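Local atomic coordinates of chlorite dismutase (Nitrobacter winogradskyi, PDB entry 3QPI), a protein that binds heme b and, as a chlorite dismutase (chlorite O2-lyase), breaks chlorite down into chloride and molecular oxygen. Residues A85-I90 with V175-A180; R127-C132 with F141-E146. All blocks are in the same frame, centred on the assembly; numbering follows the deposited sequence.

Contact 1: A85-I90 with V175-A180. With HEM (protoporphyrin IX containing Fe), chain C.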
loop_
_atom_site.group_PDB
_atom_site.type_symbol
_atom_site.label_atom_id
_atom_site.label_comp_id
_atom_site.label_asym_id
_atom_site.label_seq_id
_atom_site.Cartn_x
_atom_site.Cartn_y
_atom_site.Cartn_z
ATOM N N ALA A 85 0.620 -1.632 11.629
ATOM C CA ALA A 85 0.836 -1.210 10.261
ATOM C C ALA A 85 0.679 -2.380 9.303
ATOM O O ALA A 85 0.658 -3.559 9.722
ATOM C CB ALA A 85 2.235 -0.577 10.133
ATOM N N ALA A 86 0.559 -2.047 8.020
ATOM C CA ALA A 86 0.503 -3.041 6.963
ATOM C C ALA A 86 1.354 -2.595 5.784
ATOM O O ALA A 86 1.402 -1.417 5.421
ATOM C CB ALA A 86 -0.945 -3.279 6.502
ATOM N N LEU A 87 2.022 -3.568 5.192
ATOM C CA LEU A 87 2.747 -3.372 3.961
ATOM C C LEU A 87 2.123 -4.319 2.934
ATOM O O LEU A 87 2.126 -5.541 3.132
ATOM C CB LEU A 87 4.226 -3.691 4.179
ATOM C CG LEU A 87 5.122 -3.662 2.922
ATOM C CD1 LEU A 87 5.160 -2.285 2.286
ATOM C CD2 LEU A 87 6.508 -4.104 3.291
ATOM N N ILE A 88 1.565 -3.764 1.858
ATOM C CA ILE A 88 0.943 -4.575 0.815
ATOM C C ILE A 88 1.565 -4.271 -0.559
ATOM O O ILE A 88 1.206 -3.284 -1.219
ATOM C CB ILE A 88 -0.582 -4.384 0.788
ATOM C CG1 ILE A 88 -1.197 -4.710 2.165
ATOM C CG2 ILE A 88 -1.233 -5.268 -0.300
ATOM C CD1 ILE A 88 -2.666 -4.310 2.281
ATOM N N PRO A 89 2.524 -5.116 -0.977
ATOM C CA PRO A 89 3.145 -5.035 -2.305
ATOM C C PRO A 89 2.163 -5.508 -3.361
ATOM O O PRO A 89 1.480 -6.520 -3.139
ATOM C CB PRO A 89 4.336 -5.996 -2.212
ATOM C CG PRO A 89 4.480 -6.306 -0.712
ATOM C CD PRO A 89 3.116 -6.186 -0.160
ATOM N N ILE A 90 2.068 -4.770 -4.467
ATOM C CA ILE A 90 1.068 -5.052 -5.508
ATOM C C ILE A 90 1.666 -4.928 -6.914
ATOM O O ILE A 90 2.477 -4.040 -7.180
ATOM C CB ILE A 90 -0.155 -4.101 -5.397
ATOM C CG1 ILE A 90 -1.071 -4.546 -4.253
ATOM C CG2 ILE A 90 -0.943 -4.025 -6.743
ATOM C CD1 ILE A 90 -1.978 -3.429 -3.749
ATOM N N VAL A 175 0.712 -9.383 -1.757
ATOM C CA VAL A 175 1.069 -10.090 -0.544
ATOM C C VAL A 175 0.610 -9.260 0.646
ATOM O O VAL A 175 0.668 -8.032 0.619
ATOM C CB VAL A 175 2.590 -10.336 -0.453
ATOM C CG1 VAL A 175 2.929 -11.175 0.794
ATOM C CG2 VAL A 175 3.106 -11.003 -1.735
ATOM N N ASP A 176 0.140 -9.947 1.677
ATOM C CA ASP A 176 -0.323 -9.303 2.885
ATOM C C ASP A 176 0.741 -9.392 4.005
ATOM O O ASP A 176 0.986 -10.468 4.566
ATOM C CB ASP A 176 -1.639 -9.958 3.338
ATOM C CG ASP A 176 -2.858 -9.125 2.983
ATOM O OD1 ASP A 176 -2.708 -7.923 2.681
ATOM O OD2 ASP A 176 -3.976 -9.672 3.005
ATOM N N ILE A 177 1.390 -8.268 4.305
ATOM C CA ILE A 177 2.296 -8.192 5.455
ATOM C C ILE A 177 1.687 -7.318 6.550
ATOM O O ILE A 177 1.246 -6.197 6.278
ATOM C CB ILE A 177 3.671 -7.639 5.033
ATOM C CG1 ILE A 177 4.237 -8.477 3.880
ATOM C CG2 ILE A 177 4.644 -7.651 6.220
ATOM C CD1 ILE A 177 5.427 -7.886 3.231
ATOM N N ARG A 178 1.635 -7.828 7.782
ATOM C CA ARG A 178 1.125 -7.024 8.894
ATOM C C ARG A 178 2.183 -6.827 9.973
ATOM O O ARG A 178 2.935 -7.748 10.287
ATOM C CB ARG A 178 -0.137 -7.656 9.516
ATOM C CG ARG A 178 -1.311 -7.779 8.543
ATOM C CD ARG A 178 -1.813 -6.409 8.059
ATOM N NE ARG A 178 -2.947 -6.548 7.148
ATOM C CZ ARG A 178 -2.855 -6.647 5.819
ATOM N NH1 ARG A 178 -1.669 -6.616 5.202
ATOM N NH2 ARG A 178 -3.967 -6.792 5.098
ATOM N N LEU A 179 2.198 -5.640 10.577
ATOM C CA LEU A 179 3.255 -5.260 11.520
ATOM C C LEU A 179 2.728 -4.710 12.834
ATOM O O LEU A 179 1.629 -4.152 12.890
ATOM C CB LEU A 179 4.141 -4.156 10.930
ATOM C CG LEU A 179 4.857 -4.311 9.591
ATOM C CD1 LEU A 179 5.731 -5.564 9.570
ATOM C CD2 LEU A 179 3.817 -4.282 8.397
ATOM N N ALA A 180 3.575 -4.815 13.862
ATOM C CA ALA A 180 3.369 -4.172 15.155
ATOM C C ALA A 180 4.632 -3.389 15.511
ATOM O O ALA A 180 5.753 -3.878 15.322
ATOM C CB ALA A 180 3.078 -5.214 16.233
HETATM C CHA HEM C . -3.494 4.904 -5.140
HETATM C CHB HEM C . -6.194 6.825 -1.687
HETATM C CHC HEM C . -6.151 2.591 0.704
HETATM C CHD HEM C . -3.732 0.667 -2.874
HETATM C C1A HEM C . -4.221 5.741 -4.364
HETATM C C2A HEM C . -4.424 7.135 -4.728
HETATM C C3A HEM C . -5.171 7.721 -3.771
HETATM C C4A HEM C . -5.456 6.674 -2.792
HETATM C CMA HEM C . -5.658 9.216 -3.759
HETATM C CAA HEM C . -3.865 7.713 -6.037
HETATM C CBA HEM C . -2.542 8.449 -5.885
HETATM C CGA HEM C . -2.273 9.100 -7.227
HETATM O O1A HEM C . -1.327 8.623 -7.882
HETATM O O2A HEM C . -2.998 10.053 -7.655
HETATM C C1B HEM C . -6.357 5.823 -0.793
HETATM C C2B HEM C . -6.972 6.053 0.491
HETATM C C3B HEM C . -6.919 4.908 1.157
HETATM C C4B HEM C . -6.304 3.902 0.312
HETATM C CMB HEM C . -7.541 7.379 1.056
HETATM C CAB HEM C . -7.486 4.734 2.584
HETATM C CBB HEM C . -6.717 4.192 3.532
HETATM C C1C HEM C . -5.523 1.672 -0.044
HETATM C C2C HEM C . -5.271 0.265 0.273
HETATM C C3C HEM C . -4.559 -0.232 -0.737
HETATM C C4C HEM C . -4.393 0.831 -1.711
HETATM C CMC HEM C . -5.692 -0.435 1.586
HETATM C CAC HEM C . -4.022 -1.653 -0.978
HETATM C CBC HEM C . -4.651 -2.698 -0.421
HETATM C C1D HEM C . -3.401 1.595 -3.779
HETATM C C2D HEM C . -2.636 1.306 -4.968
HETATM C C3D HEM C . -2.568 2.660 -5.660
HETATM C C4D HEM C . -3.314 3.577 -4.831
HETATM C CMD HEM C . -1.994 -0.028 -5.472
HETATM C CAD HEM C . -1.882 2.991 -6.991
HETATM C CBD HEM C . -2.971 2.875 -8.069
HETATM C CGD HEM C . -2.335 3.014 -9.434
HETATM O O1D HEM C . -1.627 4.024 -9.651
HETATM O O2D HEM C . -2.535 2.120 -10.304
HETATM N NA HEM C . -4.853 5.457 -3.140
HETATM N NB HEM C . -5.947 4.495 -0.898
HETATM N NC HEM C . -4.985 1.980 -1.262
HETATM N ND HEM C . -3.803 2.941 -3.730
HETATM FE FE HEM C . -4.986 3.547 -2.366
#

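Contact 2: R127-C132 with F141-E146. With HEM (protoporphyrin IX containing Fe), chain C.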
loop_
_atom_site.group_PDB
_atom_site.type_symbol
_atom_site.label_atom_id
_atom_site.label_comp_id
_atom_site.label_asym_id
_atom_site.label_seq_id
_atom_site.Cartn_x
_atom_site.Cartn_y
_atom_site.Cartn_z
ATOM N N ARG A 127 -1.598 6.566 5.313
ATOM C CA ARG A 127 -1.065 5.806 4.177
ATOM C C ARG A 127 0.110 6.509 3.513
ATOM O O ARG A 127 0.237 7.738 3.568
ATOM C CB ARG A 127 -2.155 5.599 3.110
ATOM C CG ARG A 127 -2.525 6.881 2.378
ATOM C CD ARG A 127 -3.656 6.718 1.364
ATOM N NE ARG A 127 -3.635 7.852 0.444
ATOM C CZ ARG A 127 -4.012 9.086 0.785
ATOM N NH1 ARG A 127 -4.464 9.331 2.011
ATOM N NH2 ARG A 127 -3.932 10.078 -0.091
ATOM N N GLN A 128 0.951 5.708 2.867
ATOM C CA GLN A 128 1.942 6.220 1.942
ATOM C C GLN A 128 2.120 5.229 0.795
ATOM O O GLN A 128 2.261 4.029 1.016
ATOM C CB GLN A 128 3.288 6.457 2.632
ATOM C CG GLN A 128 4.390 6.995 1.658
ATOM C CD GLN A 128 4.028 8.352 1.043
ATOM O OE1 GLN A 128 3.879 9.344 1.763
ATOM N NE2 GLN A 128 3.869 8.398 -0.281
ATOM N N LEU A 129 2.132 5.755 -0.423
ATOM C CA LEU A 129 2.296 4.962 -1.628
ATOM C C LEU A 129 3.702 5.113 -2.212
ATOM O O LEU A 129 4.193 6.229 -2.376
ATOM C CB LEU A 129 1.276 5.439 -2.667
ATOM C CG LEU A 129 1.349 4.820 -4.059
ATOM C CD1 LEU A 129 1.005 3.316 -4.040
ATOM C CD2 LEU A 129 0.409 5.581 -4.995
ATOM N N TYR A 130 4.324 3.988 -2.554
ATOM C CA TYR A 130 5.630 3.976 -3.185
ATOM C C TYR A 130 5.529 3.284 -4.535
ATOM O O TYR A 130 4.881 2.259 -4.644
ATOM C CB TYR A 130 6.632 3.244 -2.297
ATOM C CG TYR A 130 6.756 3.872 -0.938
ATOM C CD1 TYR A 130 7.697 4.876 -0.693
ATOM C CD2 TYR A 130 5.929 3.467 0.113
ATOM C CE1 TYR A 130 7.810 5.463 0.569
ATOM C CE2 TYR A 130 6.027 4.052 1.380
ATOM C CZ TYR A 130 6.964 5.048 1.592
ATOM O OH TYR A 130 7.053 5.610 2.832
ATOM N N HIS A 131 6.157 3.865 -5.555
ATOM C CA HIS A 131 6.129 3.335 -6.927
ATOM C C HIS A 131 7.409 2.594 -7.250
ATOM O O HIS A 131 8.491 3.066 -6.887
ATOM C CB HIS A 131 5.971 4.492 -7.898
ATOM C CG HIS A 131 4.681 5.230 -7.735
ATOM N ND1 HIS A 131 3.597 5.022 -8.560
ATOM C CD2 HIS A 131 4.293 6.163 -6.833
ATOM C CE1 HIS A 131 2.602 5.808 -8.186
ATOM N NE2 HIS A 131 2.996 6.507 -7.135
ATOM N N CYS A 132 7.320 1.451 -7.926
ATOM C CA CYS A 132 8.547 0.716 -8.238
ATOM C C CYS A 132 8.564 -0.046 -9.540
ATOM O O CYS A 132 9.517 -0.767 -9.799
ATOM C CB CYS A 132 8.927 -0.246 -7.116
ATOM S SG CYS A 132 7.572 -0.895 -6.111
ATOM N N PHE A 141 3.761 -1.414 -6.911
ATOM C CA PHE A 141 3.585 -0.463 -5.831
ATOM C C PHE A 141 3.929 -1.127 -4.512
ATOM O O PHE A 141 3.777 -2.333 -4.366
ATOM C CB PHE A 141 2.134 0.024 -5.776
ATOM C CG PHE A 141 1.589 0.449 -7.103
ATOM C CD1 PHE A 141 1.901 1.700 -7.623
ATOM C CD2 PHE A 141 0.761 -0.404 -7.841
ATOM C CE1 PHE A 141 1.396 2.096 -8.878
ATOM C CE2 PHE A 141 0.271 -0.013 -9.085
ATOM C CZ PHE A 141 0.576 1.247 -9.592
ATOM N N LEU A 142 4.393 -0.328 -3.559
ATOM C CA LEU A 142 4.457 -0.743 -2.166
ATOM C C LEU A 142 3.509 0.185 -1.427
ATOM O O LEU A 142 3.678 1.410 -1.449
ATOM C CB LEU A 142 5.875 -0.630 -1.612
ATOM C CG LEU A 142 6.966 -1.372 -2.407
ATOM C CD1 LEU A 142 8.355 -1.166 -1.788
ATOM C CD2 LEU A 142 6.650 -2.848 -2.477
ATOM N N THR A 143 2.478 -0.399 -0.824
ATOM C CA THR A 143 1.476 0.373 -0.112
ATOM C C THR A 143 1.721 0.170 1.382
ATOM O O THR A 143 1.927 -0.951 1.844
ATOM C CB THR A 143 0.021 -0.001 -0.553
ATOM O OG1 THR A 143 -0.263 -1.384 -0.288
ATOM C CG2 THR A 143 -0.155 0.271 -2.043
ATOM N N TRP A 144 1.746 1.277 2.107
ATOM C CA TRP A 144 2.146 1.305 3.502
ATOM C C TRP A 144 1.048 2.016 4.272
ATOM O O TRP A 144 0.606 3.107 3.867
ATOM C CB TRP A 144 3.475 2.064 3.645
ATOM C CG TRP A 144 3.859 2.281 5.055
ATOM C CD1 TRP A 144 3.796 3.451 5.754
ATOM C CD2 TRP A 144 4.334 1.285 5.969
ATOM N NE1 TRP A 144 4.212 3.249 7.045
ATOM C CE2 TRP A 144 4.547 1.930 7.210
ATOM C CE3 TRP A 144 4.594 -0.091 5.860
ATOM C CZ2 TRP A 144 5.025 1.249 8.345
ATOM C CZ3 TRP A 144 5.061 -0.776 6.990
ATOM C CH2 TRP A 144 5.280 -0.097 8.218
ATOM N N PHE A 145 0.601 1.383 5.360
ATOM C CA PHE A 145 -0.505 1.882 6.172
ATOM C C PHE A 145 -0.170 1.763 7.659
ATOM O O PHE A 145 0.440 0.777 8.089
ATOM C CB PHE A 145 -1.783 1.064 5.866
ATOM C CG PHE A 145 -2.096 1.000 4.407
ATOM C CD1 PHE A 145 -2.787 2.033 3.797
ATOM C CD2 PHE A 145 -1.650 -0.065 3.635
ATOM C CE1 PHE A 145 -3.037 1.998 2.452
ATOM C CE2 PHE A 145 -1.886 -0.104 2.288
ATOM C CZ PHE A 145 -2.594 0.923 1.686
ATOM N N GLU A 146 -0.599 2.751 8.436
ATOM C CA GLU A 146 -0.401 2.757 9.876
ATOM C C GLU A 146 -1.705 3.099 10.551
ATOM O O GLU A 146 -2.431 3.978 10.071
ATOM C CB GLU A 146 0.630 3.813 10.282
ATOM C CG GLU A 146 1.930 3.687 9.587
ATOM C CD GLU A 146 2.966 4.711 10.072
ATOM O OE1 GLU A 146 2.634 5.619 10.887
ATOM O OE2 GLU A 146 4.116 4.598 9.618
HETATM C CHA HEM C . -3.494 4.904 -5.140
HETATM C CHB HEM C . -6.194 6.825 -1.687
HETATM C CHC HEM C . -6.151 2.591 0.704
HETATM C CHD HEM C . -3.732 0.667 -2.874
HETATM C C1A HEM C . -4.221 5.741 -4.364
HETATM C C2A HEM C . -4.424 7.135 -4.728
HETATM C C3A HEM C . -5.171 7.721 -3.771
HETATM C C4A HEM C . -5.456 6.674 -2.792
HETATM C CMA HEM C . -5.658 9.216 -3.759
HETATM C CAA HEM C . -3.865 7.713 -6.037
HETATM C CBA HEM C . -2.542 8.449 -5.885
HETATM C CGA HEM C . -2.273 9.100 -7.227
HETATM O O1A HEM C . -1.327 8.623 -7.882
HETATM O O2A HEM C . -2.998 10.053 -7.655
HETATM C C1B HEM C . -6.357 5.823 -0.793
HETATM C C2B HEM C . -6.972 6.053 0.491
HETATM C C3B HEM C . -6.919 4.908 1.157
HETATM C C4B HEM C . -6.304 3.902 0.312
HETATM C CMB HEM C . -7.541 7.379 1.056
HETATM C CAB HEM C . -7.486 4.734 2.584
HETATM C CBB HEM C . -6.717 4.192 3.532
HETATM C C1C HEM C . -5.523 1.672 -0.044
HETATM C C2C HEM C . -5.271 0.265 0.273
HETATM C C3C HEM C . -4.559 -0.232 -0.737
HETATM C C4C HEM C . -4.393 0.831 -1.711
HETATM C CMC HEM C . -5.692 -0.435 1.586
HETATM C CAC HEM C . -4.022 -1.653 -0.978
HETATM C CBC HEM C . -4.651 -2.698 -0.421
HETATM C C1D HEM C . -3.401 1.595 -3.779
HETATM C C2D HEM C . -2.636 1.306 -4.968
HETATM C C3D HEM C . -2.568 2.660 -5.660
HETATM C C4D HEM C . -3.314 3.577 -4.831
HETATM C CMD HEM C . -1.994 -0.028 -5.472
HETATM C CAD HEM C . -1.882 2.991 -6.991
HETATM C CBD HEM C . -2.971 2.875 -8.069
HETATM C CGD HEM C . -2.335 3.014 -9.434
HETATM O O1D HEM C . -1.627 4.024 -9.651
HETATM O O2D HEM C . -2.535 2.120 -10.304
HETATM N NA HEM C . -4.853 5.457 -3.140
HETATM N NB HEM C . -5.947 4.495 -0.898
HETATM N NC HEM C . -4.985 1.980 -1.262
HETATM N ND HEM C . -3.803 2.941 -3.730
HETATM FE FE HEM C . -4.986 3.547 -2.366
#

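Contact 1: A85-I90 with V175-A180
The guanidinium of Arg-178 meets the partner strand obliquely through Ala-86 CB and Ile-88 CG1, the latter 3.6 Å from its NH1. Its edge is turned to backbone oxygens: NH1 donates to Ile-177 O at 3.1 Å in the guanidinium plane, with Leu-87 O farther off near that plane. Ile-177 O thus holds two donors, Arg-178 NH1 and Leu-87 N (2.9 Å), which reach it from opposite faces of its carbonyl plane. A bend at chi2 (-63°) carries the arginine back along its own strand to Asp-176, whose OD1 forms a salt bridge with NH2 at 3.0 Å and also touches Ile-88. Glu-156 pairs with Arg-178 NE and Arg-163 with Asp-176 OD2, both from helix 152-163. With a leucine in place of Arg-178, Asp-176 OD1 and Glu-156 would probably each lose a countercharge, and Ile-177 O its second donor. On the other sheet face Leu-87 CD2 lies alongside Ile-177 CD1 at 3.9 Å. Pro-89 O accepts from Val-175 N, but the proline has no N-H to return, and its CD lies 3.2 Å from Val-175 O. Ile-88 CD1 continues to the heme vinyl atom CBC (3.7 Å). The pairing joins two neighbouring antiparallel strands of the dimeric alpha-beta barrel fold, with one face turned to the heme pocket.

Contact 2: R127-C132 with F141-E146
Arg-127 starts beside Phe-145, with CB 3.7 Å from the ring atom CD1, and ends at the heme. CG stands between the backbone N and the carbonyl carbon (chi1 70°), and from there the extended chain runs out to the porphyrin. CD meets pyrrole carbon C2B of the heme at 3.5 Å, and NE lies equally near the meso carbon CHB. The heme methyl CMB sits over one guanidinium face, offset toward its rim; NH1 passes near this methyl and bonds to Gln-74 OE1, while NH2 extends toward methyl CMA. Phe-145 brings its ring obliquely against the porphyrin; CZ is modelled 3.1 Å from heme C2C, a spacing short enough for its exact value to be doubtful. Farther along, Leu-129 CD1 touches Thr-143 CG2 at 3.8 Å and also meets Phe-141 CB, the leucine side chain lying across that of the phenylalanine. The Phe-141 ring has heme CAD over the centre of one face and His-131 ND1 in plane at its edge, 3.7 Å from CE1. On the other sheet face, Tyr-130 presents its edge to Leu-142 O and Trp-144 CB. Bonds such as Leu-142 N to Tyr-130 O (2.8 Å) hold the hairpin in register. The wall facing the porphyrin is therefore mainly hydrocarbon and aromatic, with one guanidinium among it, consistent with the distal arginine of chlorite dismutases and with a pocket that receives a small anion.

Overall arrangement
Contacts 1 and 2 lie in one antiparallel sheet, their centres 10 Å apart, and cover four successive strands: 171-181, 84-92, 141-147 and 126-131. Along the chain the order is 85-90, 127-132, 141-146, 175-180, so the hairpin of contact 2 is nested inside the long loop closed by contact 1. The inner strands 84-92 and 141-147 are neighbours, joined by Ala-86 N to Phe-145 O at 2.8 Å and by the Thr-143 hydroxyl, whose OG1 lies 2.6 Å from Ile-88 O. Both contacts touch the heme: the hairpin supplies five pocket residues, whereas strand 84-92 adds Ile-88 and Ile-90, giving one continuous sheet wall beside the cofactor.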